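Long-range contacts in ribosomal RNA methyltransferase, putative (Plasmodium falciparum, PDB 2PLW), which binds S-adenosylmethionine and probably uses it to methylate a uridine 2'-hydroxyl of ribosomal RNA, as members of the RlmE (FtsJ) family do: residues E12-Y17 / H175-K180; F67-E71 / V94-L98; I144-T149 / C193-G198. One frame throughout, in Å; residues are numbered along the deposited sequence.

Contact 1. Residues E12-Y17 / H175-K180; sequences ELDNKY and HTTKPK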
loop_
_atom_site.group_PDB
_atom_site.type_symbol
_atom_site.label_atom_id
_atom_site.label_comp_id
_atom_site.label_asym_id
_atom_site.label_seq_id
_atom_site.Cartn_x
_atom_site.Cartn_y
_atom_site.Cartn_z
ATOM N N GLU A 12 -9.115 -4.727 -10.684
ATOM C CA GLU A 12 -9.899 -5.792 -10.078
ATOM C C GLU A 12 -10.235 -5.456 -8.619
ATOM O O GLU A 12 -11.376 -5.584 -8.191
ATOM C CB GLU A 12 -9.121 -7.111 -10.181
ATOM C CG GLU A 12 -9.733 -8.291 -9.461
ATOM C CD GLU A 12 -8.862 -9.549 -9.518
ATOM O OE1 GLU A 12 -7.856 -9.572 -10.280
ATOM O OE2 GLU A 12 -9.204 -10.519 -8.780
ATOM N N LEU A 13 -9.219 -5.015 -7.869
ATOM C CA LEU A 13 -9.401 -4.669 -6.468
ATOM C C LEU A 13 -10.439 -3.562 -6.288
ATOM O O LEU A 13 -11.334 -3.679 -5.448
ATOM C CB LEU A 13 -8.071 -4.248 -5.842
ATOM C CG LEU A 13 -7.123 -5.395 -5.473
ATOM C CD1 LEU A 13 -5.741 -4.814 -5.197
ATOM C CD2 LEU A 13 -7.656 -6.160 -4.267
ATOM N N ASP A 14 -10.307 -2.491 -7.066
ATOM C CA ASP A 14 -11.206 -1.351 -6.929
ATOM C C ASP A 14 -12.603 -1.697 -7.433
ATOM O O ASP A 14 -13.590 -1.242 -6.881
ATOM C CB ASP A 14 -10.682 -0.101 -7.619
ATOM C CG ASP A 14 -11.518 1.139 -7.277
ATOM O OD1 ASP A 14 -11.670 1.442 -6.075
ATOM O OD2 ASP A 14 -12.092 1.765 -8.195
ATOM N N ASN A 15 -12.674 -2.518 -8.473
ATOM C CA ASN A 15 -13.981 -3.018 -8.935
ATOM C C ASN A 15 -14.771 -3.781 -7.866
ATOM O O ASN A 15 -16.005 -3.676 -7.786
ATOM C CB ASN A 15 -13.781 -3.889 -10.180
ATOM C CG ASN A 15 -13.585 -3.074 -11.433
ATOM O OD1 ASN A 15 -13.774 -1.844 -11.453
ATOM N ND2 ASN A 15 -13.214 -3.758 -12.510
ATOM N N LYS A 16 -14.057 -4.541 -7.037
ATOM C CA LYS A 16 -14.666 -5.370 -6.012
ATOM C C LYS A 16 -14.878 -4.585 -4.717
ATOM O O LYS A 16 -15.938 -4.683 -4.072
ATOM C CB LYS A 16 -13.800 -6.620 -5.766
ATOM C CG LYS A 16 -14.377 -7.621 -4.728
ATOM C CD LYS A 16 -13.496 -8.855 -4.579
ATOM C CE LYS A 16 -14.200 -10.005 -3.848
ATOM N NZ LYS A 16 -14.798 -11.020 -4.797
ATOM N N TYR A 17 -13.868 -3.805 -4.331
ATOM C CA TYR A 17 -13.887 -3.165 -3.019
ATOM C C TYR A 17 -14.208 -1.677 -3.013
ATOM O O TYR A 17 -14.415 -1.117 -1.932
ATOM C CB TYR A 17 -12.589 -3.470 -2.260
ATOM C CG TYR A 17 -12.381 -4.952 -2.054
ATOM C CD1 TYR A 17 -13.041 -5.645 -1.021
ATOM C CD2 TYR A 17 -11.537 -5.668 -2.893
ATOM C CE1 TYR A 17 -12.840 -7.006 -0.833
ATOM C CE2 TYR A 17 -11.336 -7.025 -2.725
ATOM C CZ TYR A 17 -11.991 -7.692 -1.699
ATOM O OH TYR A 17 -11.777 -9.039 -1.559
ATOM N N HIS A 175 -10.398 -8.336 4.933
ATOM C CA HIS A 175 -10.735 -9.411 3.981
ATOM C C HIS A 175 -9.464 -9.937 3.342
ATOM O O HIS A 175 -8.540 -9.176 3.068
ATOM C CB HIS A 175 -11.680 -8.904 2.881
ATOM C CG HIS A 175 -12.863 -8.143 3.394
ATOM N ND1 HIS A 175 -12.827 -6.787 3.655
ATOM C CD2 HIS A 175 -14.120 -8.550 3.701
ATOM C CE1 HIS A 175 -14.010 -6.392 4.097
ATOM N NE2 HIS A 175 -14.812 -7.443 4.135
ATOM N N THR A 176 -9.394 -11.247 3.125
ATOM C CA THR A 176 -8.339 -11.798 2.296
ATOM C C THR A 176 -8.917 -12.049 0.898
ATOM O O THR A 176 -10.005 -12.641 0.757
ATOM C CB THR A 176 -7.775 -13.105 2.886
ATOM O OG1 THR A 176 -7.493 -12.919 4.275
ATOM C CG2 THR A 176 -6.485 -13.470 2.190
ATOM N N THR A 177 -8.212 -11.583 -0.129
ATOM C CA THR A 177 -8.642 -11.820 -1.505
ATOM C C THR A 177 -8.245 -13.241 -1.923
ATOM O O THR A 177 -7.499 -13.905 -1.217
ATOM C CB THR A 177 -7.999 -10.808 -2.466
ATOM O OG1 THR A 177 -6.595 -11.069 -2.555
ATOM C CG2 THR A 177 -8.208 -9.398 -1.957
ATOM N N LYS A 178 -8.731 -13.679 -3.082
ATOM C CA LYS A 178 -8.384 -14.988 -3.650
ATOM C C LYS A 178 -6.914 -15.086 -4.091
ATOM O O LYS A 178 -6.425 -14.197 -4.788
ATOM C CB LYS A 178 -9.312 -15.298 -4.832
ATOM C CG LYS A 178 -9.254 -16.745 -5.307
ATOM C CD LYS A 178 -9.898 -17.698 -4.291
ATOM C CE LYS A 178 -9.988 -19.138 -4.818
ATOM N NZ LYS A 178 -8.755 -19.944 -4.530
ATOM N N PRO A 179 -6.199 -16.156 -3.663
ATOM C CA PRO A 179 -4.786 -16.363 -4.027
ATOM C C PRO A 179 -4.514 -16.341 -5.544
ATOM O O PRO A 179 -5.364 -16.773 -6.334
ATOM C CB PRO A 179 -4.470 -17.754 -3.463
ATOM C CG PRO A 179 -5.465 -17.981 -2.409
ATOM C CD PRO A 179 -6.696 -17.220 -2.771
ATOM N N LYS A 180 -3.337 -15.852 -5.930
ATOM C CA LYS A 180 -2.940 -15.782 -7.344
ATOM C C LYS A 180 -1.540 -16.357 -7.568
ATOM O O LYS A 180 -0.607 -16.042 -6.826
ATOM C CB LYS A 180 -3.022 -14.338 -7.872
ATOM C CG LYS A 180 -4.449 -13.859 -8.191
ATOM C CD LYS A 180 -4.539 -12.338 -8.343
ATOM C CE LYS A 180 -5.707 -11.929 -9.268
ATOM N NZ LYS A 180 -7.055 -12.472 -8.876
#
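Tyr17 and Thr177 meet through the phenol end of the ring and a single methyl: Thr177 CG2 lies 3.6 Å from Tyr17 OH and 4.0 Å from Tyr17 CE2, an oblique approach. With CG2 opposite its own carbonyl carbon (chi1 69° for OG1), Thr177 offers the methyl to helix 7-17, while OG1 is bound to the backbone N of Tyr190. The same methyl is touched at about a right angle by Leu13 CD2, 4.0 Å from Thr177 CG2, so one methyl touches two side chains a helical turn apart. Beyond it, His175 CB reaches Tyr17 CE1 at 4.3 Å. At the outer end Glu12 and Lys180 approach from opposite directions and form a salt bridge. Lys180 NZ sits 2.9 Å from Glu12 OE2, on the syn lone pair, and makes a longer, weak bond to OE1, gripping the carboxylate unevenly. Only 235 Å² is buried in all, and Leu13 is the one buried residue among those that touch, which marks a surface contact: the N-terminal helix of this FtsJ-like methyltransferase domain, one piece of a longer protein, laid against the end of edge strand 171-176 of the Rossmann-like sheet and the loop that follows it.

Contact 2. Residues F67-E71 / V94-L98; sequences FIQGE and VDYKL. With SAM (S-adenosylmethionine), chain C.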
loop_
_atom_site.group_PDB
_atom_site.type_symbol
_atom_site.label_atom_id
_atom_site.label_comp_id
_atom_site.label_asym_id
_atom_site.label_seq_id
_atom_site.Cartn_x
_atom_site.Cartn_y
_atom_site.Cartn_z
ATOM N N PHE A 67 6.051 11.686 -6.376
ATOM C CA PHE A 67 6.824 10.483 -6.150
ATOM C C PHE A 67 7.835 10.718 -5.024
ATOM O O PHE A 67 8.402 11.818 -4.890
ATOM C CB PHE A 67 7.538 10.025 -7.436
ATOM C CG PHE A 67 8.508 8.898 -7.205
ATOM C CD1 PHE A 67 8.042 7.627 -6.907
ATOM C CD2 PHE A 67 9.877 9.118 -7.287
ATOM C CE1 PHE A 67 8.937 6.583 -6.702
ATOM C CE2 PHE A 67 10.791 8.078 -7.076
ATOM C CZ PHE A 67 10.319 6.823 -6.762
ATOM N N ILE A 68 8.047 9.678 -4.223
ATOM C CA ILE A 68 9.047 9.714 -3.154
ATOM C C ILE A 68 9.894 8.468 -3.283
ATOM O O ILE A 68 9.384 7.353 -3.192
ATOM C CB ILE A 68 8.396 9.789 -1.744
ATOM C CG1 ILE A 68 7.646 11.121 -1.581
ATOM C CG2 ILE A 68 9.467 9.547 -0.654
ATOM C CD1 ILE A 68 6.743 11.183 -0.320
ATOM N N GLN A 69 11.194 8.649 -3.507
ATOM C CA GLN A 69 12.050 7.484 -3.491
ATOM C C GLN A 69 12.366 7.108 -2.040
ATOM O O GLN A 69 12.800 7.944 -1.233
ATOM C CB GLN A 69 13.341 7.681 -4.291
ATOM C CG GLN A 69 14.097 6.377 -4.394
ATOM C CD GLN A 69 15.480 6.522 -5.019
ATOM O OE1 GLN A 69 16.038 7.609 -5.052
ATOM N NE2 GLN A 69 16.030 5.409 -5.514
ATOM N N GLY A 70 12.135 5.854 -1.707
ATOM C CA GLY A 70 12.424 5.375 -0.355
ATOM C C GLY A 70 12.016 3.947 -0.112
ATOM O O GLY A 70 11.093 3.440 -0.732
ATOM N N GLU A 71 12.734 3.279 0.780
ATOM C CA GLU A 71 12.383 1.925 1.127
ATOM C C GLU A 71 11.618 1.945 2.457
ATOM O O GLU A 71 12.176 2.297 3.497
ATOM C CB GLU A 71 13.650 1.063 1.228
ATOM C CG GLU A 71 13.377 -0.356 1.710
ATOM C CD GLU A 71 14.630 -1.223 1.706
ATOM O OE1 GLU A 71 15.738 -0.683 1.508
ATOM O OE2 GLU A 71 14.497 -2.437 1.909
ATOM N N VAL A 94 11.674 9.816 3.996
ATOM C CA VAL A 94 10.274 9.583 3.564
ATOM C C VAL A 94 9.321 10.465 4.379
ATOM O O VAL A 94 8.439 11.146 3.838
ATOM C CB VAL A 94 9.881 8.082 3.617
ATOM C CG1 VAL A 94 8.358 7.878 3.490
ATOM C CG2 VAL A 94 10.589 7.296 2.501
ATOM N N ASP A 95 9.529 10.514 5.689
ATOM C CA ASP A 95 8.631 11.299 6.546
ATOM C C ASP A 95 8.616 12.788 6.211
ATOM O O ASP A 95 7.565 13.413 6.182
ATOM C CB ASP A 95 8.999 11.092 7.993
ATOM C CG ASP A 95 9.049 9.630 8.354
ATOM O OD1 ASP A 95 7.993 9.038 8.663
ATOM O OD2 ASP A 95 10.168 9.077 8.309
ATOM N N TYR A 96 9.797 13.355 5.994
ATOM C CA TYR A 96 9.875 14.779 5.693
ATOM C C TYR A 96 9.354 15.123 4.296
ATOM O O TYR A 96 8.693 16.157 4.101
ATOM C CB TYR A 96 11.263 15.330 6.040
ATOM C CG TYR A 96 11.257 15.638 7.532
ATOM C CD1 TYR A 96 11.835 14.757 8.457
ATOM C CD2 TYR A 96 10.582 16.759 8.026
ATOM C CE1 TYR A 96 11.780 15.007 9.805
ATOM C CE2 TYR A 96 10.539 17.024 9.403
ATOM C CZ TYR A 96 11.139 16.135 10.275
ATOM O OH TYR A 96 11.096 16.375 11.619
ATOM N N LYS A 97 9.539 14.197 3.362
ATOM C CA LYS A 97 8.911 14.340 2.049
ATOM C C LYS A 97 7.385 14.247 2.135
ATOM O O LYS A 97 6.682 15.023 1.501
ATOM C CB LYS A 97 9.468 13.305 1.079
ATOM C CG LYS A 97 10.926 13.578 0.725
ATOM C CD LYS A 97 11.414 12.580 -0.283
ATOM C CE LYS A 97 12.931 12.355 -0.207
ATOM N NZ LYS A 97 13.323 11.075 -0.917
ATOM N N LEU A 98 6.868 13.302 2.920
ATOM C CA LEU A 98 5.423 13.269 3.210
ATOM C C LEU A 98 4.919 14.534 3.876
ATOM O O LEU A 98 3.853 15.026 3.535
ATOM C CB LEU A 98 5.018 12.037 4.035
ATOM C CG LEU A 98 5.057 10.739 3.247
ATOM C CD1 LEU A 98 4.956 9.530 4.204
ATOM C CD2 LEU A 98 3.954 10.686 2.140
HETATM N N SAM C . 2.200 -1.724 -8.521
HETATM C CA SAM C . 3.357 -1.399 -9.422
HETATM C C SAM C . 2.886 -0.901 -10.789
HETATM O O SAM C . 1.716 -1.097 -11.123
HETATM O OXT SAM C . 3.622 -0.283 -11.568
HETATM C CB SAM C . 4.251 -2.637 -9.569
HETATM C CG SAM C . 4.968 -2.874 -8.241
HETATM S SD SAM C . 6.362 -4.015 -8.314
HETATM C CE SAM C . 5.441 -5.540 -8.567
HETATM C "C5'" SAM C . 6.846 -4.151 -6.573
HETATM C "C4'" SAM C . 7.685 -2.947 -6.144
HETATM O "O4'" SAM C . 7.826 -2.991 -4.721
HETATM C "C3'" SAM C . 9.119 -2.888 -6.726
HETATM O "O3'" SAM C . 9.261 -1.805 -7.620
HETATM C "C2'" SAM C . 10.019 -2.720 -5.493
HETATM O "O2'" SAM C . 11.109 -1.814 -5.622
HETATM C "C1'" SAM C . 9.024 -2.262 -4.442
HETATM N N9 SAM C . 9.415 -2.478 -3.048
HETATM C C8 SAM C . 9.795 -3.651 -2.428
HETATM N N7 SAM C . 10.027 -3.391 -1.124
HETATM C C5 SAM C . 9.792 -2.070 -0.913
HETATM C C6 SAM C . 9.859 -1.254 0.217
HETATM N N6 SAM C . 10.217 -1.741 1.397
HETATM N N1 SAM C . 9.546 0.079 0.123
HETATM C C2 SAM C . 9.159 0.640 -1.080
HETATM N N3 SAM C . 9.077 -0.165 -2.200
HETATM C C4 SAM C . 9.405 -1.487 -2.114
#
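Ile68 of strand 66-69 packs against helix 93-102 in the alpha/beta layering of a Rossmann-like methyltransferase; the axes of 67-69 and 94-98 approach to 9.0 Å, nearly antiparallel at 164° between their directions. The tight part is apolar. Ile68 splits its branches between three helix residues: CG2 lies 3.6 Å from Lys97 CD and also touches Val94 CG2, while CD1 meets Leu98 CD2 at 3.8 Å, the two side chains crossing at about a right angle. That division follows from CG1 standing opposite the carbonyl carbon (chi1 -65°), which leaves CG2 anti to the backbone N. The aliphatic chain of Lys97, extended, slides past Ile68 in the opposite direction. Phe139 of helix 122-143 touches both Val94 and Leu98, and Ile54 of the neighbouring strand touches Ile68 and Val94, so this side is buried. Gly70, having no side chain, lets Val94 come close, with its CA 3.9 Å from Val94 CG2. The looser side is confined to the end of Lys97, where NZ makes one weak hydrogen bond to Gln69 O (3.2 Å). Past the strand end the chain borders the S-adenosylmethionine pocket: Gly70 O lies 3.4 Å from C2 of the adenine, and Glu71 CG is 3.5 Å from its N6.

Contact 3. Residues I144-T149 / C193-G198; sequences INIGGT and CKNFLG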
loop_
_atom_site.group_PDB
_atom_site.type_symbol
_atom_site.label_atom_id
_atom_site.label_comp_id
_atom_site.label_asym_id
_atom_site.label_seq_id
_atom_site.Cartn_x
_atom_site.Cartn_y
_atom_site.Cartn_z
ATOM N N ILE A 144 -2.119 6.637 8.305
ATOM C CA ILE A 144 -3.479 6.378 7.849
ATOM C C ILE A 144 -4.472 7.265 8.615
ATOM O O ILE A 144 -4.354 7.439 9.832
ATOM C CB ILE A 144 -3.875 4.880 7.977
ATOM C CG1 ILE A 144 -5.157 4.594 7.182
ATOM C CG2 ILE A 144 -4.025 4.444 9.423
ATOM C CD1 ILE A 144 -4.928 4.428 5.771
ATOM N N ASN A 145 -5.431 7.812 7.876
ATOM C CA ASN A 145 -6.527 8.588 8.444
ATOM C C ASN A 145 -7.560 7.669 9.080
ATOM O O ASN A 145 -7.745 6.536 8.643
ATOM C CB ASN A 145 -7.222 9.355 7.335
ATOM C CG ASN A 145 -7.783 10.665 7.791
ATOM O OD1 ASN A 145 -7.745 11.023 8.971
ATOM N ND2 ASN A 145 -8.344 11.404 6.842
ATOM N N ILE A 146 -8.207 8.146 10.132
ATOM C CA ILE A 146 -9.340 7.428 10.713
ATOM C C ILE A 146 -10.340 7.232 9.599
ATOM O O ILE A 146 -10.587 8.137 8.794
ATOM C CB ILE A 146 -9.975 8.235 11.857
ATOM C CG1 ILE A 146 -9.011 8.343 13.049
ATOM C CG2 ILE A 146 -11.333 7.628 12.270
ATOM C CD1 ILE A 146 -8.642 7.038 13.675
ATOM N N GLY A 147 -10.831 6.008 9.485
ATOM C CA GLY A 147 -11.802 5.703 8.427
ATOM C C GLY A 147 -11.128 5.247 7.149
ATOM O O GLY A 147 -11.794 4.884 6.180
ATOM N N GLY A 148 -9.784 5.254 7.146
ATOM C CA GLY A 148 -9.024 4.969 5.953
ATOM C C GLY A 148 -9.000 3.479 5.562
ATOM O O GLY A 148 -9.330 2.596 6.383
ATOM N N THR A 149 -8.633 3.255 4.300
ATOM C CA THR A 149 -8.495 1.915 3.679
ATOM C C THR A 149 -7.025 1.558 3.492
ATOM O O THR A 149 -6.217 2.378 3.085
ATOM C CB THR A 149 -9.222 1.870 2.293
ATOM O OG1 THR A 149 -10.620 2.096 2.491
ATOM C CG2 THR A 149 -9.037 0.532 1.564
ATOM N N CYS A 193 -8.269 -3.879 4.063
ATOM C CA CYS A 193 -8.651 -3.439 5.378
ATOM C C CYS A 193 -9.449 -2.159 5.256
ATOM O O CYS A 193 -8.972 -1.177 4.688
ATOM C CB CYS A 193 -7.390 -3.144 6.212
ATOM S SG CYS A 193 -6.202 -4.515 6.217
ATOM N N LYS A 194 -10.656 -2.188 5.817
ATOM C CA LYS A 194 -11.588 -1.091 5.717
ATOM C C LYS A 194 -11.936 -0.479 7.049
ATOM O O LYS A 194 -12.216 -1.178 8.034
ATOM C CB LYS A 194 -12.851 -1.574 4.989
ATOM C CG LYS A 194 -12.547 -2.271 3.653
ATOM C CD LYS A 194 -12.429 -1.302 2.470
ATOM C CE LYS A 194 -13.789 -0.852 1.926
ATOM N NZ LYS A 194 -14.452 -1.815 0.973
ATOM N N ASN A 195 -11.904 0.857 7.061
ATOM C CA ASN A 195 -12.341 1.702 8.149
ATOM C C ASN A 195 -11.381 1.601 9.337
ATOM O O ASN A 195 -11.658 0.981 10.357
ATOM C CB ASN A 195 -13.839 1.447 8.499
ATOM C CG ASN A 195 -14.399 2.481 9.450
ATOM O OD1 ASN A 195 -13.879 3.584 9.564
ATOM N ND2 ASN A 195 -15.493 2.124 10.131
ATOM N N PHE A 196 -10.236 2.280 9.166
ATOM C CA PHE A 196 -9.273 2.360 10.254
ATOM C C PHE A 196 -9.909 2.988 11.485
ATOM O O PHE A 196 -10.416 4.113 11.427
ATOM C CB PHE A 196 -8.077 3.208 9.829
ATOM C CG PHE A 196 -6.975 3.263 10.889
ATOM C CD1 PHE A 196 -6.226 2.120 11.164
ATOM C CD2 PHE A 196 -6.707 4.437 11.605
ATOM C CE1 PHE A 196 -5.194 2.150 12.136
ATOM C CE2 PHE A 196 -5.706 4.481 12.577
ATOM C CZ PHE A 196 -4.944 3.335 12.841
ATOM N N LEU A 197 -9.822 2.270 12.602
ATOM C CA LEU A 197 -10.356 2.750 13.876
ATOM C C LEU A 197 -9.287 3.025 14.928
ATOM O O LEU A 197 -9.612 3.482 16.020
ATOM C CB LEU A 197 -11.365 1.734 14.456
ATOM C CG LEU A 197 -12.561 1.409 13.557
ATOM C CD1 LEU A 197 -13.332 0.210 14.099
ATOM C CD2 LEU A 197 -13.436 2.610 13.358
ATOM N N GLY A 198 -8.029 2.720 14.619
ATOM C CA GLY A 198 -6.965 2.751 15.650
ATOM C C GLY A 198 -7.051 1.516 16.531
ATOM O O GLY A 198 -7.934 0.658 16.349
HETATM O O HOH W 1 -12.082 2.528 4.705
#
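One water is gripped by three groups drawn from both segments. It donates to Gly147 O (2.8 Å), accepts from Asn195 N (2.9 Å) and bonds Thr149 OG1 at 2.7 Å, so it bridges the two segments where both turn a corner. Two direct backbone bonds follow on the Phe196 side of this bridge. Gly147 N reaches Phe196 O at 2.7 Å, nearly straight at 166°, and Phe196 N reaches Gly148 O at 2.9 Å, more bent at 148°; each donor lies in the carbonyl plane, on a lone pair. The first segment owes its corner to a type II beta turn from Asn145 to Gly148, closed by Gly148 N to Asn145 O (2.8 Å). Gly147 takes its third position with positive phi, a conformation glycine adopts readily. The turn leads into strand 148-155 of the central Rossmann-like sheet, whose strand order is 3-2-1-4-5-7-6 with 188-196 antiparallel, as in class I methyltransferases. Next to the turn Phe196 carries most of the apolar contact. Its CG is anti to the backbone N, turning one face of the ring to Ile144, and Ile144 CG2 stands 3.3 Å from the ring centroid, only 6° off the normal, a CH-pi contact; Gly198 N lies over the opposite face. Ile146 comes in at about a right angle with its CD1 near Phe196 CD2, and Phe171 meets the ring edge-to-face. At the far end Lys194 runs alongside Thr149, its CD near OG1 and CG2, before its thrice-bent chain carries NZ to the backbone oxygen of Tyr17.

Overall arrangement
From the N terminus, helix 7-17 opens contact 1, which closes at the end of strand 171-176 and the loop beyond, 158 residues on from Tyr17 to His175. Contact 2 falls within that span: strand 66-69, one outer strand of the sheet, is followed by helix 93-102, closing a short loop. Contact 3 opens at 144-149 and closes at 193-198, beyond the close of contact 1, so the segments of contacts 1 and 3 alternate and the two loops cross. They also touch, through Tyr17 O and Lys194 NZ. Contacts 1 and 2 sit on opposite sides of the chain's centre, their centres about 27 Å apart, at the two outer strands; contact 3 joins strands 148-155 and 188-196 between them.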